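Local atomic coordinates of nodulation fucosyltransferase NodZ (Bradyrhizobium sp., PDB entry 2HHC), a protein that is a nodulation protein of the NodZ family, an enzyme of the glycosyltransferase type with the two-domain GT-B architecture. Residues A[4-15]-A[34-45]. Residues are numbered along the deposited sequence; the frame is centred on the assembly and turned at random. Where two conformers were deposited one is given.
Sequences ERFVISRRRTGF and RTLVIDWRGSCY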
ATOM      1  N   GLU A   4      28.054  -7.458  -7.290  1.00 28.77           N
ATOM      2  CA  GLU A   4      26.682  -7.427  -6.805  1.00 29.41           C
ATOM      3  C   GLU A   4      25.859  -6.602  -7.754  1.00 28.42           C
ATOM      4  O   GLU A   4      26.318  -5.567  -8.244  1.00 28.93           O
ATOM      5  CB  GLU A   4      26.655  -6.810  -5.401  1.00 28.23           C
ATOM      6  CG  GLU A   4      25.363  -7.018  -4.665  1.00 28.94           C
ATOM      7  CD  GLU A   4      25.428  -6.656  -3.183  1.00 32.90           C
ATOM      8  OE1 GLU A   4      26.497  -6.262  -2.675  1.00 33.04           O
ATOM      9  OE2 GLU A   4      24.356  -6.777  -2.489  1.00 31.71           O
ATOM     10  N   ARG A   5      24.593  -6.999  -7.974  1.00 28.21           N
ATOM     11  CA  ARG A   5      23.636  -6.328  -8.822  1.00 28.78           C
ATOM     12  C   ARG A   5      22.342  -6.062  -8.034  1.00 27.58           C
ATOM     13  O   ARG A   5      22.097  -6.712  -7.000  1.00 29.28           O
ATOM     14  CB  ARG A   5      23.370  -7.191 -10.038  0.60 28.42           C
ATOM     15  CG  ARG A   5      24.597  -7.194 -10.979  0.60 28.32           C
ATOM     16  CD  ARG A   5      24.612  -8.286 -12.051  0.60 30.36           C
ATOM     17  NE  ARG A   5      23.318  -8.880 -12.264  0.60 38.98           N
ATOM     18  CZ  ARG A   5      22.569  -8.814 -13.372  0.60 38.40           C
ATOM     19  NH1 ARG A   5      22.943  -8.181 -14.517  0.60 33.30           N
ATOM     20  NH2 ARG A   5      21.422  -9.456 -13.318  0.60 37.24           N
ATOM     21  N   PHE A   6      21.566  -5.107  -8.489  1.00 29.14           N
ATOM     22  CA  PHE A   6      20.533  -4.504  -7.655  1.00 28.41           C
ATOM     23  C   PHE A   6      19.214  -4.241  -8.379  1.00 29.21           C
ATOM     24  O   PHE A   6      19.176  -4.027  -9.616  1.00 30.23           O
ATOM     25  CB  PHE A   6      21.036  -3.148  -7.072  1.00 29.14           C
ATOM     26  CG  PHE A   6      22.285  -3.282  -6.257  1.00 29.42           C
ATOM     27  CD1 PHE A   6      23.533  -3.295  -6.864  1.00 28.71           C
ATOM     28  CD2 PHE A   6      22.224  -3.369  -4.881  1.00 30.01           C
ATOM     29  CE1 PHE A   6      24.683  -3.386  -6.130  1.00 29.51           C
ATOM     30  CE2 PHE A   6      23.385  -3.456  -4.133  1.00 29.35           C
ATOM     31  CZ  PHE A   6      24.625  -3.445  -4.758  1.00 32.28           C
ATOM     32  N   VAL A   7      18.155  -4.195  -7.587  1.00 28.91           N
ATOM     33  CA  VAL A   7      16.857  -3.601  -7.970  1.00 29.60           C
ATOM     34  C   VAL A   7      16.514  -2.585  -6.904  1.00 30.06           C
ATOM     35  O   VAL A   7      16.497  -2.958  -5.726  1.00 30.16           O
ATOM     36  CB  VAL A   7      15.700  -4.652  -8.075  1.00 31.22           C
ATOM     37  CG1 VAL A   7      14.410  -3.967  -8.453  1.00 31.74           C
ATOM     38  CG2 VAL A   7      16.008  -5.734  -9.034  1.00 32.27           C
ATOM     39  N   ILE A   8      16.292  -1.333  -7.280  1.00 30.46           N
ATOM     40  CA  ILE A   8      15.930  -0.298  -6.326  1.00 30.91           C
ATOM     41  C   ILE A   8      14.451  -0.049  -6.441  1.00 31.00           C
ATOM     42  O   ILE A   8      13.925   0.284  -7.520  1.00 31.44           O
ATOM     43  CB  ILE A   8      16.716   0.986  -6.577  1.00 30.86           C
ATOM     44  CG1 ILE A   8      18.249   0.711  -6.591  1.00 32.09           C
ATOM     45  CG2 ILE A   8      16.345   1.996  -5.540  1.00 32.54           C
ATOM     46  CD1 ILE A   8      19.077   1.936  -6.876  1.00 32.58           C
ATOM     47  N   SER A   9      13.718  -0.174  -5.349  1.00 30.56           N
ATOM     48  CA  SER A   9      12.314   0.124  -5.260  1.00 30.80           C
ATOM     49  C   SER A   9      12.117   1.501  -4.664  1.00 30.79           C
ATOM     50  O   SER A   9      12.295   1.690  -3.448  1.00 31.19           O
ATOM     51  CB  SER A   9      11.603  -0.936  -4.419  1.00 30.67           C
ATOM     52  OG  SER A   9      10.197  -0.687  -4.442  1.00 31.93           O
ATOM     53  N   ARG A  10      11.741   2.471  -5.511  1.00 31.35           N
ATOM     54  CA  ARG A  10      11.514   3.841  -5.116  1.00 31.21           C
ATOM     55  C   ARG A  10      10.010   4.106  -5.175  1.00 32.12           C
ATOM     56  O   ARG A  10       9.395   3.953  -6.251  1.00 32.89           O
ATOM     57  CB  ARG A  10      12.209   4.782  -6.094  0.50 31.62           C
ATOM     58  CG  ARG A  10      13.627   4.376  -6.434  0.50 29.27           C
ATOM     59  CD  ARG A  10      14.410   5.619  -6.926  0.50 31.44           C
ATOM     60  NE  ARG A  10      14.786   6.437  -5.777  0.50 27.55           N
ATOM     61  CZ  ARG A  10      14.423   7.702  -5.607  0.50 28.53           C
ATOM     62  NH1 ARG A  10      13.714   8.345  -6.528  0.50 30.79           N
ATOM     63  NH2 ARG A  10      14.735   8.338  -4.485  0.50 28.25           N
ATOM     64  N   ARG A  11       9.420   4.586  -4.090  1.00 32.62           N
ATOM     65  CA  ARG A  11       8.014   4.970  -4.101  1.00 31.69           C
ATOM     66  C   ARG A  11       7.799   5.865  -2.898  1.00 32.05           C
ATOM     67  O   ARG A  11       8.424   5.666  -1.864  1.00 32.50           O
ATOM     68  CB  ARG A  11       7.082   3.763  -4.095  1.00 32.13           C
ATOM     69  CG  ARG A  11       5.747   3.998  -4.721  1.00 33.08           C
ATOM     70  CD  ARG A  11       5.791   3.899  -6.252  1.00 32.17           C
ATOM     71  NE  ARG A  11       4.513   4.287  -6.822  1.00 32.47           N
ATOM     72  CZ  ARG A  11       4.304   5.282  -7.662  1.00 33.98           C
ATOM     73  NH1 ARG A  11       5.296   5.910  -8.261  1.00 34.14           N
ATOM     74  NH2 ARG A  11       3.087   5.578  -8.015  1.00 35.01           N
ATOM     75  N   ARG A  12       6.965   6.866  -3.079  1.00 31.69           N
ATOM     76  CA  ARG A  12       6.807   7.987  -2.158  1.00 31.69           C
ATOM     77  C   ARG A  12       5.358   8.363  -1.895  1.00 31.20           C
ATOM     78  O   ARG A  12       5.052   9.449  -1.385  1.00 32.45           O
ATOM     79  CB  ARG A  12       7.560   9.225  -2.705  1.00 31.35           C
ATOM     80  CG  ARG A  12       9.030   8.993  -2.851  1.00 31.78           C
ATOM     81  CD  ARG A  12       9.781  10.050  -3.582  1.00 31.27           C
ATOM     82  NE  ARG A  12       9.335  10.153  -4.964  1.00 31.30           N
ATOM     83  CZ  ARG A  12       9.645   9.281  -5.936  1.00 31.02           C
ATOM     84  NH1 ARG A  12      10.440   8.268  -5.775  1.00 31.50           N
ATOM     85  NH2 ARG A  12       9.148   9.537  -7.131  1.00 34.27           N
ATOM     86  N   THR A  13       4.450   7.484  -2.305  1.00 33.14           N
ATOM     87  CA  THR A  13       3.040   7.765  -2.244  1.00 32.76           C
ATOM     88  C   THR A  13       2.399   7.023  -1.072  1.00 32.87           C
ATOM     89  O   THR A  13       3.064   6.740  -0.064  1.00 33.77           O
ATOM     90  CB  THR A  13       2.416   7.355  -3.571  1.00 33.82           C
ATOM     91  OG1 THR A  13       2.743   5.985  -3.854  1.00 34.44           O
ATOM     92  CG2 THR A  13       2.888   8.217  -4.717  1.00 36.75           C
ATOM     93  N   GLY A  14       1.133   6.670  -1.147  1.00 31.32           N
ATOM     94  CA  GLY A  14       0.550   5.972  -0.021  1.00 32.74           C
ATOM     95  C   GLY A  14       1.116   4.603   0.152  1.00 32.06           C
ATOM     96  O   GLY A  14       1.688   4.005  -0.777  1.00 32.71           O
ATOM     97  N   PHE A  15       1.025   4.047   1.355  1.00 31.68           N
ATOM     98  CA  PHE A  15       1.691   2.802   1.641  1.00 31.14           C
ATOM     99  C   PHE A  15       1.162   1.612   0.802  1.00 30.64           C
ATOM    100  O   PHE A  15       1.929   0.693   0.529  1.00 31.15           O
ATOM    101  CB  PHE A  15       1.606   2.453   3.111  1.00 32.24           C
ATOM    102  CG  PHE A  15       2.461   3.331   4.002  1.00 30.89           C
ATOM    103  CD1 PHE A  15       3.836   3.372   3.918  1.00 33.31           C
ATOM    104  CD2 PHE A  15       1.846   4.146   4.903  1.00 30.58           C
ATOM    105  CE1 PHE A  15       4.550   4.212   4.749  1.00 34.07           C
ATOM    106  CE2 PHE A  15       2.578   4.967   5.729  1.00 30.52           C
ATOM    107  CZ  PHE A  15       3.903   4.976   5.660  1.00 31.55           C
ATOM    108  N   ARG A  34      19.365 -10.566  -7.705  1.00 29.57           N
ATOM    109  CA  ARG A  34      19.785  -9.207  -7.352  1.00 29.30           C
ATOM    110  C   ARG A  34      19.446  -8.890  -5.909  1.00 30.17           C
ATOM    111  O   ARG A  34      18.487  -9.429  -5.330  1.00 30.59           O
ATOM    112  CB  ARG A  34      19.115  -8.190  -8.282  1.00 29.13           C
ATOM    113  CG  ARG A  34      19.494  -8.318  -9.752  1.00 28.71           C
ATOM    114  CD  ARG A  34      18.574  -7.459 -10.612  1.00 29.42           C
ATOM    115  NE  ARG A  34      18.858  -7.639 -12.034  1.00 30.10           N
ATOM    116  CZ  ARG A  34      19.665  -6.869 -12.763  1.00 29.98           C
ATOM    117  NH1 ARG A  34      20.342  -5.860 -12.224  1.00 29.74           N
ATOM    118  NH2 ARG A  34      19.813  -7.118 -14.051  1.00 32.31           N
ATOM    119  N   THR A  35      20.149  -7.891  -5.378  1.00 29.48           N
ATOM    120  CA  THR A  35      19.865  -7.355  -4.069  1.00 29.48           C
ATOM    121  C   THR A  35      18.761  -6.320  -4.219  1.00 30.17           C
ATOM    122  O   THR A  35      18.796  -5.483  -5.103  1.00 31.60           O
ATOM    123  CB  THR A  35      21.135  -6.748  -3.472  1.00 30.23           C
ATOM    124  OG1 THR A  35      22.030  -7.809  -3.192  1.00 29.99           O
ATOM    125  CG2 THR A  35      20.890  -5.929  -2.172  1.00 29.65           C
ATOM    126  N   LEU A  36      17.783  -6.335  -3.300  1.00 29.69           N
ATOM    127  CA  LEU A  36      16.688  -5.364  -3.261  1.00 29.86           C
ATOM    128  C   LEU A  36      16.964  -4.213  -2.327  1.00 29.61           C
ATOM    129  O   LEU A  36      17.364  -4.399  -1.185  1.00 30.22           O
ATOM    130  CB  LEU A  36      15.404  -6.037  -2.809  1.00 31.07           C
ATOM    131  CG  LEU A  36      14.159  -5.194  -2.703  1.00 29.64           C
ATOM    132  CD1 LEU A  36      13.673  -4.728  -4.101  1.00 30.70           C
ATOM    133  CD2 LEU A  36      13.069  -6.017  -2.056  1.00 31.75           C
ATOM    134  N   VAL A  37      16.858  -3.013  -2.865  1.00 30.68           N
ATOM    135  CA  VAL A  37      17.055  -1.800  -2.105  1.00 30.27           C
ATOM    136  C   VAL A  37      15.683  -1.113  -1.978  1.00 30.53           C
ATOM    137  O   VAL A  37      14.976  -0.855  -2.973  1.00 31.54           O
ATOM    138  CB  VAL A  37      17.983  -0.841  -2.873  1.00 30.44           C
ATOM    139  CG1 VAL A  37      18.183   0.432  -2.094  1.00 33.17           C
ATOM    140  CG2 VAL A  37      19.316  -1.490  -3.207  1.00 31.56           C
ATOM    141  N   ILE A  38      15.246  -0.855  -0.748  1.00 30.15           N
ATOM    142  CA  ILE A  38      13.979  -0.176  -0.468  1.00 29.86           C
ATOM    143  C   ILE A  38      14.331   1.294  -0.250  1.00 29.75           C
ATOM    144  O   ILE A  38      14.995   1.632   0.731  1.00 30.87           O
ATOM    145  CB  ILE A  38      13.262  -0.762   0.742  1.00 29.71           C
ATOM    146  CG1 ILE A  38      13.149  -2.289   0.644  1.00 31.56           C
ATOM    147  CG2 ILE A  38      11.890  -0.073   0.879  1.00 30.97           C
ATOM    148  CD1 ILE A  38      12.400  -2.964   1.796  1.00 31.52           C
ATOM    149  N   ASP A  39      13.957   2.122  -1.204  1.00 30.50           N
ATOM    150  CA  ASP A  39      14.358   3.553  -1.216  1.00 30.81           C
ATOM    151  C   ASP A  39      13.127   4.436  -1.126  1.00 30.23           C
ATOM    152  O   ASP A  39      12.468   4.775  -2.136  1.00 30.84           O
ATOM    153  CB  ASP A  39      15.165   3.880  -2.447  1.00 30.43           C
ATOM    154  CG  ASP A  39      15.604   5.314  -2.473  1.00 32.00           C
ATOM    155  OD1 ASP A  39      15.372   6.080  -1.512  1.00 31.06           O
ATOM    156  OD2 ASP A  39      16.192   5.686  -3.537  1.00 32.69           O
ATOM    157  N   TRP A  40      12.725   4.726   0.104  1.00 30.35           N
ATOM    158  CA  TRP A  40      11.576   5.565   0.381  1.00 30.26           C
ATOM    159  C   TRP A  40      11.983   6.986   0.784  1.00 29.79           C
ATOM    160  O   TRP A  40      11.273   7.697   1.478  1.00 30.51           O
ATOM    161  CB  TRP A  40      10.672   4.955   1.423  1.00 30.61           C
ATOM    162  CG  TRP A  40       9.945   3.719   0.961  1.00 30.58           C
ATOM    163  CD1 TRP A  40      10.048   3.063  -0.237  1.00 31.71           C
ATOM    164  CD2 TRP A  40       9.037   2.930   1.776  1.00 30.99           C
ATOM    165  NE1 TRP A  40       9.213   1.973  -0.248  1.00 30.25           N
ATOM    166  CE2 TRP A  40       8.565   1.894   0.975  1.00 30.16           C
ATOM    167  CE3 TRP A  40       8.517   3.094   3.050  1.00 31.61           C
ATOM    168  CZ2 TRP A  40       7.658   0.945   1.456  1.00 31.21           C
ATOM    169  CZ3 TRP A  40       7.613   2.209   3.515  1.00 32.26           C
ATOM    170  CH2 TRP A  40       7.182   1.136   2.706  1.00 31.63           C
ATOM    171  N   ARG A  41      13.139   7.452   0.295  1.00 29.86           N
ATOM    172  CA  ARG A  41      13.494   8.879   0.389  1.00 30.06           C
ATOM    173  C   ARG A  41      12.465   9.710  -0.322  1.00 30.40           C
ATOM    174  O   ARG A  41      12.034   9.359  -1.415  1.00 30.77           O
ATOM    175  CB  ARG A  41      14.876   9.139  -0.232  1.00 29.95           C
ATOM    176  CG  ARG A  41      16.020   8.588   0.631  1.00 30.52           C
ATOM    177  CD  ARG A  41      17.413   8.761   0.022  1.00 29.73           C
ATOM    178  NE  ARG A  41      17.499   7.986  -1.187  1.00 30.22           N
ATOM    179  CZ  ARG A  41      18.532   8.018  -2.014  1.00 30.44           C
ATOM    180  NH1 ARG A  41      19.590   8.731  -1.670  1.00 31.50           N
ATOM    181  NH2 ARG A  41      18.507   7.328  -3.159  1.00 31.35           N
ATOM    182  N   GLY A  42      12.062  10.785   0.313  1.00 30.50           N
ATOM    183  CA  GLY A  42      11.060  11.713  -0.279  1.00 30.12           C
ATOM    184  C   GLY A  42       9.601  11.293  -0.115  1.00 30.39           C
ATOM    185  O   GLY A  42       8.692  11.901  -0.720  1.00 31.65           O
ATOM    186  N   SER A  43       9.363  10.312   0.763  1.00 31.37           N
ATOM    187  CA  SER A  43       8.007   9.921   1.145  1.00 31.28           C
ATOM    188  C   SER A  43       7.152  11.124   1.521  1.00 31.58           C
ATOM    189  O   SER A  43       7.587  12.078   2.168  1.00 31.25           O
ATOM    190  CB  SER A  43       8.075   9.003   2.367  1.00 31.70           C
ATOM    191  OG  SER A  43       6.795   8.758   2.925  1.00 33.48           O
ATOM    192  N   CYS A  44       5.877  11.050   1.136  1.00 32.79           N
ATOM    193  CA  CYS A  44       4.879  12.042   1.542  1.00 33.43           C
ATOM    194  C   CYS A  44       4.728  12.182   3.048  1.00 33.51           C
ATOM    195  O   CYS A  44       4.191  13.173   3.538  1.00 34.34           O
ATOM    196  CB  CYS A  44       3.497  11.763   0.892  1.00 34.64           C
ATOM    197  SG  CYS A  44       2.813  10.169   1.268  1.00 36.15           S
ATOM    198  N   TYR A  45       5.194  11.181   3.790  1.00 33.53           N
ATOM    199  CA  TYR A  45       5.024  11.208   5.236  1.00 34.29           C
ATOM    200  C   TYR A  45       6.251  11.712   5.989  1.00 35.10           C
ATOM    201  O   TYR A  45       6.190  11.916   7.197  1.00 37.02           O
ATOM    202  CB  TYR A  45       4.667   9.865   5.775  0.70 33.55           C
ATOM    203  CG  TYR A  45       3.358   9.391   5.258  0.70 33.35           C
ATOM    204  CD1 TYR A  45       2.185  10.067   5.544  0.70 32.74           C
ATOM    205  CD2 TYR A  45       3.304   8.294   4.444  0.70 31.90           C
ATOM    206  CE1 TYR A  45       0.957   9.629   5.035  0.70 32.86           C
ATOM    207  CE2 TYR A  45       2.103   7.862   3.920  0.70 36.83           C
ATOM    208  CZ  TYR A  45       0.958   8.492   4.237  0.70 34.75           C
ATOM    209  OH  TYR A  45      -0.215   8.024   3.710  0.70 37.95           O
TER
HETATM  210  O   HOH W   1       8.441   0.600  -2.667  1.00 21.42           O
HETATM  211  O   HOH W   2      13.702  10.644  -3.402  1.00 25.85           O
HETATM  212  O   HOH W   3      11.870   7.277  -3.291  1.00 21.37           O
HETATM  213  O   HOH W   4       5.499   7.321   1.024  1.00 27.29           O
HETATM  214  O   HOH W   5      -0.884   5.386   3.035  0.70 27.57           O
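Val7 and Ser9 zip strand 6-10 to strand 35-39 through their backbones: Val7 N and O bond Thr35 O and Val37 N, and Ser9 N and O take Val37 O and Asp39 N. This is the parallel pairing of a beta-alpha-beta unit with crossover helix 15-32. Beta-branched Val7, Ile8 and Val37 suit extended chains; Ile8 CG1 lies alongside Val37 CB at 4.0 Å. The aromatic Phe6 packs on the same face as Val37.

At the strands' C-terminal ends, Asp39 gathers Arg10 and Arg41. Its carboxylate stands anti to the backbone N (chi1 -179°); Arg10 NE, in the conformer given, and Arg41 NH2 reach OD2 from opposite faces. Arg41 NE bonds OD1, where Arg41 N closes an Asx turn. Asn76 takes Arg41 NH1; Asp129 takes Arg10 NH1.

At the other end, Thr35 OG1 donates to the anti lone pair of Glu4 OE2 (2.6 Å). The Arg5 guanidinium (one conformer) lies over one face of Arg34's, offset toward its rim, planes 39° apart; both bridge to Asp120.

Near the helix start, the Tyr45 ring, in the conformer given, is nearly parallel to Phe15's but slid apart, and Phe15 CE1 meets Trp40 CZ3.

Shared carboxylates, Asp120 and Asp39, thus probably balance paired arginines flanking an apolar middle.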